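Local coordinates for protein aminoacyl-tRNA synthetase (Cryptosporidium parvum, PDB 5F9Z) that probably attaches proline to its tRNA at the expense of ATP, as a class II prolyl-tRNA synthetase, and is bound here by halofuginone and an ATP analogue, at residues Q248-S251 and K252-V256; E183-E186 and M187-I191; L275-R278 and A279-V282; H159-P162 and F163-T166; T126-Y129 and P130-K134. All coordinates share one frame; numbering follows the deposited sequence.

Contact 1 (Q248-S251 and K252-V256); sequences QNFS and KMFGV
Gln248, at the N-cap position of the short helix 249-254, accepts the first helical bond: Lys252 N reaches Gln248 O at 2.9 Å. The methylenes of Lys252 run extended over that same carbonyl, with CG 3.1 Å from Gln248 O, and carry the ammonium back past the Gln248 side chain, whose NE2 is bonded to Tyr267 O. One residue on, a water joins Asn249 OD1 to Lys252 NZ, 2.9 Å from each, while Asn249 ND2 is held by Asp222. Phe250 points the same way as Met253 and Phe254. Phe254 CE2 meets the edge of the Phe250 ring, in the plane of that ring, 3.8 Å from Phe250 CD1, and Met253 SD makes an oblique Met-aromatic contact, 5.0 Å from the Phe250 ring centroid. Ser251 O closes the helix, taking a bond from Val256 N (2.9 Å), in the carbonyl plane on a lone pair, and a weak one from Gly255 N, where phi turns positive. Ser251 CB packs on Val256 CB, and Ser251 OG is bonded to Ala268 O. The chemistry is thus divided: sulfur and rings pack at Phe250, whereas the Lys252 charge is led to the capping end and linked through water to an amide oxygen.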
# COMPACT_ATOMS: atom_id res chain seq x y z
N GLN A 248 3.32 21.83 -17.15
CA GLN A 248 2.68 22.05 -18.44
C GLN A 248 3.16 21.08 -19.51
O GLN A 248 2.91 21.31 -20.70
CB GLN A 248 2.90 23.50 -18.88
CG GLN A 248 2.25 24.52 -17.97
CD GLN A 248 2.74 25.93 -18.24
OE1 GLN A 248 3.93 26.16 -18.45
NE2 GLN A 248 1.82 26.89 -18.23
N ASN A 249 3.84 20.00 -19.12
CA ASN A 249 4.38 19.07 -20.10
C ASN A 249 3.27 18.35 -20.86
O ASN A 249 3.38 18.14 -22.07
CB ASN A 249 5.31 18.07 -19.41
CG ASN A 249 6.51 18.74 -18.77
OD1 ASN A 249 7.17 19.58 -19.38
ND2 ASN A 249 6.79 18.37 -17.52
N PHE A 250 2.21 17.95 -20.16
CA PHE A 250 1.10 17.28 -20.83
C PHE A 250 0.12 18.26 -21.45
O PHE A 250 -0.49 17.95 -22.48
CB PHE A 250 0.37 16.36 -19.85
CG PHE A 250 1.02 15.01 -19.69
CD1 PHE A 250 0.90 14.06 -20.69
CD2 PHE A 250 1.73 14.69 -18.55
CE1 PHE A 250 1.49 12.82 -20.56
CE2 PHE A 250 2.32 13.45 -18.41
CZ PHE A 250 2.20 12.51 -19.41
N SER A 251 -0.06 19.44 -20.85
CA SER A 251 -0.97 20.42 -21.43
C SER A 251 -0.41 21.01 -22.72
O SER A 251 -1.19 21.35 -23.62
CB SER A 251 -1.26 21.53 -20.41
OG SER A 251 -0.07 22.19 -20.03
N LYS A 252 0.91 21.14 -22.83
CA LYS A 252 1.51 21.61 -24.07
C LYS A 252 1.32 20.59 -25.19
O LYS A 252 1.03 20.96 -26.33
CB LYS A 252 2.99 21.90 -23.87
CG LYS A 252 3.29 23.21 -23.16
CD LYS A 252 4.77 23.30 -22.79
CE LYS A 252 5.11 24.64 -22.17
NZ LYS A 252 6.52 24.68 -21.69
N MET A 253 1.48 19.30 -24.88
CA MET A 253 1.46 18.27 -25.91
C MET A 253 0.04 17.82 -26.26
O MET A 253 -0.15 17.20 -27.32
CB MET A 253 2.33 17.08 -25.48
CG MET A 253 1.59 15.82 -25.08
SD MET A 253 2.72 14.65 -24.30
CE MET A 253 1.96 13.08 -24.69
N PHE A 254 -0.94 18.12 -25.42
CA PHE A 254 -2.34 17.82 -25.71
C PHE A 254 -3.18 19.06 -25.96
O PHE A 254 -4.36 18.93 -26.29
CB PHE A 254 -2.96 17.00 -24.58
CG PHE A 254 -2.60 15.54 -24.61
CD1 PHE A 254 -3.23 14.68 -25.50
CD2 PHE A 254 -1.64 15.03 -23.75
CE1 PHE A 254 -2.89 13.34 -25.54
CE2 PHE A 254 -1.31 13.69 -23.79
CZ PHE A 254 -1.94 12.85 -24.68
N GLY A 255 -2.60 20.25 -25.83
CA GLY A 255 -3.36 21.47 -26.07
C GLY A 255 -4.34 21.83 -24.99
O GLY A 255 -5.37 22.44 -25.27
N VAL A 256 -4.06 21.45 -23.74
CA VAL A 256 -4.91 21.83 -22.62
C VAL A 256 -4.52 23.24 -22.18
O VAL A 256 -3.72 23.42 -21.25
CB VAL A 256 -4.78 20.83 -21.45
CG1 VAL A 256 -5.80 21.15 -20.37
CG2 VAL A 256 -4.96 19.41 -21.95
O HOH W 1 6.66 22.41 -19.89

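Contact 2 (E183-E186 and M187-I191); sequences EALE and MVDII
Leu185 reaches along the surface of helix 181-202 to Val188 and Asp189, in an ordinary alpha-helical stretch of the class II synthetase core. Four successive i to i+4 bonds run from Met187 N to Glu183 O through Ile190 N to Glu186 O; the straightest joins Asp189 N to Leu185 O (3.0 Å, 165°). With Leu185 CG opposite its own amide nitrogen (chi1 178°) and the branch then turned at chi2, CD1 lies 4.3 Å from Val188 CB. The Asp189 carboxylate lies across the same leucine, OD2 4.0 Å from Leu185 CG, while its OD1 forms a salt bridge with Lys225. Glu186 is extended beyond CG and sends OE2 back to Lys182, another salt bridge on the helix surface. Met187 bends at chi2 (68°) and its end leads away from this turn; the side chain packs on Trp273, Thr176 and His178. Ala184 and Val188 turn to Leu245 and Thr271, laying this face of the helix on strands 236-247 and 265-276. Val188 CG2, on the nitrogen side of its CB, sits 3.3 Å from Ala184 O, and Ile190 CG1, similarly placed, comes to 3.1 Å from Glu186 O.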
# COMPACT_ATOMS: atom_id res chain seq x y z
N GLU A 183 -0.87 26.39 -7.31
CA GLU A 183 -2.04 25.62 -6.91
C GLU A 183 -1.88 24.14 -7.24
O GLU A 183 -2.39 23.29 -6.51
CB GLU A 183 -3.29 26.18 -7.60
CG GLU A 183 -4.60 25.64 -7.05
CD GLU A 183 -5.79 26.05 -7.90
OE1 GLU A 183 -6.17 25.27 -8.81
OE2 GLU A 183 -6.34 27.14 -7.67
N ALA A 184 -1.17 23.83 -8.33
CA ALA A 184 -0.96 22.43 -8.69
C ALA A 184 -0.01 21.74 -7.71
O ALA A 184 -0.26 20.61 -7.29
CB ALA A 184 -0.42 22.33 -10.11
N LEU A 185 1.08 22.41 -7.34
CA LEU A 185 2.03 21.82 -6.39
C LEU A 185 1.38 21.60 -5.03
O LEU A 185 1.64 20.59 -4.37
CB LEU A 185 3.27 22.71 -6.26
CG LEU A 185 4.34 22.24 -5.28
CD1 LEU A 185 4.81 20.83 -5.62
CD2 LEU A 185 5.51 23.21 -5.26
N GLU A 186 0.53 22.54 -4.60
CA GLU A 186 -0.22 22.33 -3.37
C GLU A 186 -1.12 21.10 -3.47
O GLU A 186 -1.31 20.39 -2.48
CB GLU A 186 -1.05 23.57 -3.05
CG GLU A 186 -0.22 24.79 -2.68
CD GLU A 186 -1.02 26.08 -2.70
OE1 GLU A 186 -2.20 26.04 -3.11
OE2 GLU A 186 -0.48 27.13 -2.30
N MET A 187 -1.66 20.83 -4.66
CA MET A 187 -2.44 19.62 -4.86
C MET A 187 -1.56 18.38 -4.79
O MET A 187 -1.98 17.33 -4.28
CB MET A 187 -3.17 19.68 -6.21
CG MET A 187 -4.10 18.51 -6.47
SD MET A 187 -5.53 18.51 -5.38
CE MET A 187 -6.32 16.98 -5.86
N VAL A 188 -0.32 18.48 -5.28
CA VAL A 188 0.61 17.35 -5.21
C VAL A 188 0.92 17.00 -3.76
O VAL A 188 0.87 15.84 -3.35
CB VAL A 188 1.89 17.66 -6.00
CG1 VAL A 188 2.90 16.53 -5.84
CG2 VAL A 188 1.58 17.89 -7.46
N ASP A 189 1.24 18.02 -2.95
CA ASP A 189 1.55 17.79 -1.54
C ASP A 189 0.34 17.31 -0.76
O ASP A 189 0.47 16.50 0.16
CB ASP A 189 2.12 19.06 -0.91
CG ASP A 189 3.43 19.48 -1.54
OD1 ASP A 189 4.19 18.60 -1.97
OD2 ASP A 189 3.70 20.70 -1.59
N ILE A 190 -0.86 17.80 -1.11
CA ILE A 190 -2.07 17.38 -0.42
C ILE A 190 -2.31 15.89 -0.63
O ILE A 190 -2.61 15.15 0.32
CB ILE A 190 -3.27 18.22 -0.88
CG1 ILE A 190 -3.28 19.58 -0.18
CG2 ILE A 190 -4.58 17.48 -0.65
CD1 ILE A 190 -4.33 20.54 -0.70
N ILE A 191 -2.18 15.43 -1.87
CA ILE A 191 -2.43 14.02 -2.16
C ILE A 191 -1.36 13.14 -1.53
O ILE A 191 -1.65 12.05 -1.02
CB ILE A 191 -2.52 13.80 -3.68
CG1 ILE A 191 -3.71 14.56 -4.26
CG2 ILE A 191 -2.64 12.32 -4.00
CD1 ILE A 191 -5.05 14.08 -3.74

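Contact 3 (L275-R278 and A279-V282); sequences LTTR and AIGV. With ANP (phosphoaminophosphonic acid-adenylate ester), chain D.
Arg278 crosses Val282 at the start of helix 278-287, its CG 3.8 Å from Val282 CG2, and then turns out to the bound ATP analogue. The tight part is the turn from strand into helix, consistent with motif 3 of class II synthetases, whose arginine lies against the ATP. Thr276 OG1 accepts from Arg278 N (3.1 Å), a capping bond. The same Thr276 OG1 donates to adenine N3 of the analogue (2.8 Å); with chi1 at 69° the hydroxyl stands between its own backbone N and carbonyl carbon, where it serves both. Ala279 N bonds to Thr276 O, Ile280 N to Thr277 O and Val282 N to Arg278 O (3.0 Å). The looser part is apolar: Leu275 CD2 only approaches Ala279 CB, at 4.4 Å. On the ligand side, the Arg278 chain bends at chi3, and ligand C2' lies 3.3 Å above the Arg278 guanidinium plane, offset toward the rim near NH1; Ile164 O and Gln239 O hold NE and NH1. All eight residues are buried. Leu275 and Thr277 bond through their backbones to Gln172 and Leu170, while Ile280 packs on Trp59 of helix 53-71 and Ala279 on Tyr199 of helix 181-202.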
# COMPACT_ATOMS: atom_id res chain seq x y z
N LEU A 275 -2.44 5.17 -6.56
CA LEU A 275 -2.23 4.18 -5.51
C LEU A 275 -2.91 2.89 -5.95
O LEU A 275 -4.03 2.91 -6.47
CB LEU A 275 -2.80 4.66 -4.16
CG LEU A 275 -2.61 3.75 -2.94
CD1 LEU A 275 -2.38 4.59 -1.69
CD2 LEU A 275 -3.82 2.84 -2.74
N THR A 276 -2.23 1.77 -5.73
CA THR A 276 -2.67 0.48 -6.24
C THR A 276 -2.88 -0.51 -5.10
O THR A 276 -2.64 -0.20 -3.93
CB THR A 276 -1.65 -0.09 -7.23
OG1 THR A 276 -0.46 -0.46 -6.52
CG2 THR A 276 -1.30 0.94 -8.28
N THR A 277 -3.32 -1.72 -5.46
CA THR A 277 -3.45 -2.83 -4.53
C THR A 277 -2.12 -3.28 -3.95
O THR A 277 -2.11 -4.17 -3.09
CB THR A 277 -4.14 -4.01 -5.22
OG1 THR A 277 -3.62 -4.16 -6.55
CG2 THR A 277 -5.64 -3.79 -5.29
N ARG A 278 -1.00 -2.71 -4.41
CA ARG A 278 0.30 -2.96 -3.78
C ARG A 278 0.28 -2.63 -2.30
O ARG A 278 0.97 -3.28 -1.50
CB ARG A 278 1.38 -2.16 -4.50
CG ARG A 278 2.70 -2.05 -3.75
CD ARG A 278 3.69 -1.18 -4.51
NE ARG A 278 4.14 -1.82 -5.75
CZ ARG A 278 5.17 -1.38 -6.48
NH1 ARG A 278 5.84 -0.31 -6.10
NH2 ARG A 278 5.51 -2.03 -7.58
N ALA A 279 -0.52 -1.63 -1.90
CA ALA A 279 -0.60 -1.24 -0.50
C ALA A 279 -0.98 -2.42 0.38
O ALA A 279 -0.50 -2.54 1.52
CB ALA A 279 -1.61 -0.10 -0.33
N ILE A 280 -1.84 -3.31 -0.12
CA ILE A 280 -2.23 -4.48 0.65
C ILE A 280 -1.03 -5.39 0.88
O ILE A 280 -0.80 -5.87 2.00
CB ILE A 280 -3.38 -5.23 -0.05
CG1 ILE A 280 -4.55 -4.28 -0.30
CG2 ILE A 280 -3.82 -6.43 0.77
CD1 ILE A 280 -5.73 -4.92 -1.00
N GLY A 281 -0.25 -5.64 -0.17
CA GLY A 281 0.91 -6.50 -0.03
C GLY A 281 1.96 -5.95 0.92
O GLY A 281 2.52 -6.68 1.73
N VAL A 282 2.23 -4.64 0.82
CA VAL A 282 3.18 -4.02 1.73
C VAL A 282 2.69 -4.13 3.17
O VAL A 282 3.48 -4.37 4.10
CB VAL A 282 3.42 -2.55 1.33
CG1 VAL A 282 4.45 -1.90 2.25
CG2 VAL A 282 3.86 -2.46 -0.12
PG ANP D . 7.70 0.79 -11.50
O1G ANP D . 9.00 1.04 -12.20
O2G ANP D . 7.97 -0.09 -10.22
O3G ANP D . 6.72 -0.00 -12.46
PB ANP D . 5.80 2.78 -12.07
O1B ANP D . 6.20 4.13 -12.72
O2B ANP D . 5.56 1.76 -13.14
N3B ANP D . 7.01 2.26 -11.03
PA ANP D . 3.39 4.02 -11.62
O1A ANP D . 3.01 3.90 -13.04
O2A ANP D . 3.93 5.40 -11.23
O3A ANP D . 4.50 2.96 -11.22
O5' ANP D . 2.12 3.63 -10.75
C5' ANP D . 1.82 4.31 -9.51
C4' ANP D . 2.12 3.38 -8.36
O4' ANP D . 1.51 2.10 -8.60
C3' ANP D . 3.60 3.08 -8.14
O3' ANP D . 4.20 4.07 -7.31
C2' ANP D . 3.57 1.71 -7.45
O2' ANP D . 3.46 1.83 -6.04
C1' ANP D . 2.30 1.07 -8.03
N9 ANP D . 2.55 0.07 -9.07
C8 ANP D . 3.31 0.22 -10.20
N7 ANP D . 3.35 -0.85 -10.96
C5 ANP D . 2.54 -1.76 -10.30
C6 ANP D . 2.17 -3.08 -10.59
N6 ANP D . 2.57 -3.75 -11.68
N1 ANP D . 1.35 -3.71 -9.72
C2 ANP D . 0.94 -3.05 -8.63
N3 ANP D . 1.23 -1.80 -8.25
C4 ANP D . 2.04 -1.21 -9.13

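Contact 4 (H159-P162 and F163-T166); sequences HPTP and FIRT. With ANP (phosphoaminophosphonic acid-adenylate ester), chain D.
Thr161 and Arg165 form one antiparallel hydrogen-bonded bridge, Thr161 N to Arg165 O and Arg165 N to Thr161 O both at 2.9 Å, and Ile164 and Arg165 together face Thr161 as a classic beta bulge. A gamma turn centred on Phe163 (phi 66°), closed by Ile164 N to Pro162 O, leads into the bulge. Thr161 and Ile164 lie side by side, CG2 of the threonine 3.9 Å from Ile164 CG1, and Thr166 CG2 tucks against Thr161 O at 3.5 Å. The Phe163 ring extends from the turn toward Leu51 and Ile284, while Pro162 packs on Tyr49 and Ile34. Arg165 departs from the bridge: its chain is extended at first (chi1 -178°), bends at chi3, and presents the guanidinium edge to the gamma phosphate of the ATP analogue, as in the motif 2 loop of class II synthetases. NH2 of Arg165 meets O2G at 2.6 Å and NH1 meets O3G at 3.2 Å, both nearly straight; Glu156 also pairs with NH1. Thr166 reads the adenine edge with its backbone, N to ligand N1 and O from ligand N6, each 3.2 Å. The loop therefore grips both ends of the nucleotide, while the arginine probably offsets phosphate charge.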
# COMPACT_ATOMS: atom_id res chain seq x y z
N HIS A 159 9.64 -10.37 -12.43
CA HIS A 159 8.90 -11.45 -11.80
C HIS A 159 7.70 -10.88 -11.04
O HIS A 159 7.87 -9.97 -10.22
CB HIS A 159 9.81 -12.22 -10.84
CG HIS A 159 9.21 -13.49 -10.32
ND1 HIS A 159 7.99 -13.54 -9.68
CD2 HIS A 159 9.67 -14.77 -10.34
CE1 HIS A 159 7.72 -14.79 -9.34
NE2 HIS A 159 8.73 -15.55 -9.72
N PRO A 160 6.50 -11.38 -11.29
CA PRO A 160 5.32 -10.84 -10.59
C PRO A 160 5.29 -11.26 -9.14
O PRO A 160 5.68 -12.38 -8.78
CB PRO A 160 4.15 -11.43 -11.38
CG PRO A 160 4.68 -12.71 -11.93
CD PRO A 160 6.13 -12.44 -12.25
N THR A 161 4.83 -10.35 -8.29
CA THR A 161 4.61 -10.61 -6.88
C THR A 161 3.17 -10.25 -6.56
O THR A 161 2.69 -9.19 -7.00
CB THR A 161 5.58 -9.80 -6.00
OG1 THR A 161 6.93 -10.10 -6.37
CG2 THR A 161 5.39 -10.15 -4.53
N PRO A 162 2.44 -11.10 -5.84
CA PRO A 162 1.05 -10.76 -5.49
C PRO A 162 0.97 -9.40 -4.81
O PRO A 162 1.78 -9.06 -3.95
CB PRO A 162 0.65 -11.90 -4.54
CG PRO A 162 1.48 -13.05 -4.99
CD PRO A 162 2.80 -12.47 -5.43
N PHE A 163 -0.02 -8.61 -5.24
CA PHE A 163 -0.22 -7.23 -4.81
C PHE A 163 0.92 -6.31 -5.25
O PHE A 163 0.67 -5.30 -5.92
CB PHE A 163 -0.39 -7.14 -3.29
CG PHE A 163 -1.54 -7.95 -2.76
CD1 PHE A 163 -2.85 -7.55 -2.97
CD2 PHE A 163 -1.31 -9.11 -2.04
CE1 PHE A 163 -3.90 -8.29 -2.48
CE2 PHE A 163 -2.36 -9.85 -1.54
CZ PHE A 163 -3.66 -9.44 -1.76
N ILE A 164 2.16 -6.66 -4.89
CA ILE A 164 3.29 -5.75 -5.09
C ILE A 164 3.45 -5.40 -6.57
O ILE A 164 3.54 -4.23 -6.94
CB ILE A 164 4.58 -6.36 -4.52
CG1 ILE A 164 4.39 -6.73 -3.04
CG2 ILE A 164 5.74 -5.39 -4.69
CD1 ILE A 164 4.07 -5.54 -2.16
N ARG A 165 3.48 -6.42 -7.43
CA ARG A 165 3.64 -6.21 -8.87
C ARG A 165 2.83 -7.27 -9.60
O ARG A 165 3.25 -8.42 -9.71
CB ARG A 165 5.11 -6.26 -9.28
CG ARG A 165 5.34 -6.00 -10.76
CD ARG A 165 6.82 -5.85 -11.07
NE ARG A 165 7.45 -4.80 -10.28
CZ ARG A 165 7.41 -3.51 -10.60
NH1 ARG A 165 6.76 -3.11 -11.69
NH2 ARG A 165 8.00 -2.61 -9.82
N THR A 166 1.65 -6.88 -10.09
CA THR A 166 0.76 -7.78 -10.80
C THR A 166 0.48 -7.23 -12.19
O THR A 166 0.45 -6.02 -12.41
CB THR A 166 -0.56 -7.96 -10.03
OG1 THR A 166 -1.28 -6.72 -10.00
CG2 THR A 166 -0.29 -8.41 -8.61
PG ANP D . 7.70 0.79 -11.50
O1G ANP D . 9.00 1.04 -12.20
O2G ANP D . 7.97 -0.09 -10.22
O3G ANP D . 6.72 -0.00 -12.46
PB ANP D . 5.80 2.78 -12.07
O1B ANP D . 6.20 4.13 -12.72
O2B ANP D . 5.56 1.76 -13.14
N3B ANP D . 7.01 2.26 -11.03
PA ANP D . 3.39 4.02 -11.62
O1A ANP D . 3.01 3.90 -13.04
O2A ANP D . 3.93 5.40 -11.23
O3A ANP D . 4.50 2.96 -11.22
O5' ANP D . 2.12 3.63 -10.75
C5' ANP D . 1.82 4.31 -9.51
C4' ANP D . 2.12 3.38 -8.36
O4' ANP D . 1.51 2.10 -8.60
C3' ANP D . 3.60 3.08 -8.14
O3' ANP D . 4.20 4.07 -7.31
C2' ANP D . 3.57 1.71 -7.45
O2' ANP D . 3.46 1.83 -6.04
C1' ANP D . 2.30 1.07 -8.03
N9 ANP D . 2.55 0.07 -9.07
C8 ANP D . 3.31 0.22 -10.20
N7 ANP D . 3.35 -0.85 -10.96
C5 ANP D . 2.54 -1.76 -10.30
C6 ANP D . 2.17 -3.08 -10.59
N6 ANP D . 2.57 -3.75 -11.68
N1 ANP D . 1.35 -3.71 -9.72
C2 ANP D . 0.94 -3.05 -8.63
N3 ANP D . 1.23 -1.80 -8.25
C4 ANP D . 2.04 -1.21 -9.13

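Contact 5 (T126-Y129 and P130-K134); sequences TIMY and PYFAK
A proline-kinked turn of helix 125-135, in the class II core near the halofuginone pocket, packs the Met128 and Tyr129 side chains against Phe132. Met128 lies alongside Phe132, bending at chi3 (57°) to bring CE to 3.5 Å from Phe132 CZ. From the neighbouring position the Tyr129 ring comes in obliquely, CD1 3.7 Å from Phe132 CD2, with the centroids 5.4 Å apart and the planes at 38°. The kink arises at Pro130, which has no N-H to give; its CD sits 3.1 Å from Thr126 O, where a helical bond would otherwise form. Met128 O accepts twice, from Tyr131 N three residues on (2.8 Å) and from Phe132 N four residues on (3.0 Å). The i to i+4 pattern resumes at Phe132 N and continues with Ala133 N to Tyr129 O. The Tyr131 ring turns its edge to the Ile127 carbonyl, CD1 3.3 Å from Ile127 O. Phe132 continues onto Leu144 and Ile146 of strand 144-153, and Met128 onto Ile146 and Phe80. Tyr129 faces strand 265-276 at Gln270 and Ser272, and its OH is bonded to His175 ND1, which ties down the far end of the ring.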
# COMPACT_ATOMS: atom_id res chain seq x y z
N THR A 126 -3.27 9.48 -21.80
CA THR A 126 -3.64 9.54 -23.20
C THR A 126 -5.16 9.50 -23.39
O THR A 126 -5.69 10.11 -24.32
CB THR A 126 -2.96 8.40 -23.95
OG1 THR A 126 -1.58 8.72 -24.16
CG2 THR A 126 -3.63 8.15 -25.27
N ILE A 127 -5.87 8.79 -22.51
CA ILE A 127 -7.31 8.67 -22.66
C ILE A 127 -8.02 9.96 -22.26
O ILE A 127 -8.94 10.42 -22.94
CB ILE A 127 -7.82 7.46 -21.84
CG1 ILE A 127 -7.10 6.19 -22.27
CG2 ILE A 127 -9.33 7.31 -22.00
CD1 ILE A 127 -7.41 4.99 -21.40
N MET A 128 -7.59 10.57 -21.15
CA MET A 128 -8.33 11.67 -20.54
C MET A 128 -7.93 13.03 -21.09
O MET A 128 -8.80 13.88 -21.34
CB MET A 128 -8.14 11.65 -19.03
CG MET A 128 -8.61 10.37 -18.35
SD MET A 128 -8.11 10.28 -16.62
CE MET A 128 -8.85 11.77 -15.98
N TYR A 129 -6.63 13.28 -21.27
CA TYR A 129 -6.17 14.63 -21.57
C TYR A 129 -6.69 15.21 -22.88
O TYR A 129 -6.90 16.43 -22.93
CB TYR A 129 -4.63 14.67 -21.52
CG TYR A 129 -4.05 14.39 -20.15
CD1 TYR A 129 -4.87 14.33 -19.03
CD2 TYR A 129 -2.69 14.19 -19.98
CE1 TYR A 129 -4.34 14.06 -17.78
CE2 TYR A 129 -2.15 13.93 -18.73
CZ TYR A 129 -2.99 13.87 -17.64
OH TYR A 129 -2.46 13.61 -16.39
N PRO A 130 -6.88 14.44 -23.96
CA PRO A 130 -7.56 15.02 -25.13
C PRO A 130 -8.93 15.58 -24.81
O PRO A 130 -9.41 16.48 -25.52
CB PRO A 130 -7.64 13.84 -26.11
CG PRO A 130 -6.46 13.02 -25.77
CD PRO A 130 -6.30 13.13 -24.28
N TYR A 131 -9.59 15.07 -23.77
CA TYR A 131 -10.87 15.60 -23.34
C TYR A 131 -10.74 16.67 -22.27
O TYR A 131 -11.67 17.47 -22.09
CB TYR A 131 -11.77 14.46 -22.85
CG TYR A 131 -12.10 13.48 -23.95
CD1 TYR A 131 -11.26 12.40 -24.22
CD2 TYR A 131 -13.23 13.64 -24.73
CE1 TYR A 131 -11.55 11.51 -25.23
CE2 TYR A 131 -13.53 12.75 -25.75
CZ TYR A 131 -12.69 11.69 -25.99
OH TYR A 131 -12.98 10.80 -27.00
N PHE A 132 -9.61 16.72 -21.56
CA PHE A 132 -9.33 17.88 -20.72
C PHE A 132 -9.20 19.14 -21.56
O PHE A 132 -9.70 20.21 -21.17
CB PHE A 132 -8.05 17.65 -19.90
CG PHE A 132 -8.25 16.81 -18.68
CD1 PHE A 132 -9.42 16.08 -18.49
CD2 PHE A 132 -7.27 16.75 -17.70
CE1 PHE A 132 -9.59 15.31 -17.36
CE2 PHE A 132 -7.44 15.98 -16.57
CZ PHE A 132 -8.61 15.25 -16.40
N ALA A 133 -8.54 19.05 -22.71
CA ALA A 133 -8.42 20.19 -23.60
C ALA A 133 -9.78 20.60 -24.16
O ALA A 133 -10.00 21.78 -24.46
CB ALA A 133 -7.46 19.88 -24.74
N LYS A 134 -10.70 19.65 -24.31
CA LYS A 134 -12.03 19.96 -24.82
C LYS A 134 -12.90 20.62 -23.76
O LYS A 134 -13.74 21.47 -24.10
CB LYS A 134 -12.70 18.68 -25.34
CG LYS A 134 -13.98 18.88 -26.12
CD LYS A 134 -15.21 18.62 -25.26
CE LYS A 134 -16.45 18.40 -26.12
NZ LYS A 134 -16.32 17.18 -26.96

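From the N terminus the order is contact 5, contact 4, contact 2, contact 1 and contact 3; each finishes before the next begins, so none nests or crosses. Each joins two segments that follow one another directly, so none closes a long loop: contacts 5 and 2 are helical turns, contact 1 ends helix 249-254, contact 4 is a turn before strand 168-178, and contact 3 turns a strand into a helix. Contacts 5 and 1 touch, Tyr129 edge-to-face against Phe250. Contacts 4 and 3 meet at the ATP analogue and through Arg278 NE and Ile164 O; the centres of contacts 1 and 3 are about 30 Å apart. Contacts 1, 2 and 5 pack on strand 265-276, where contact 3 begins.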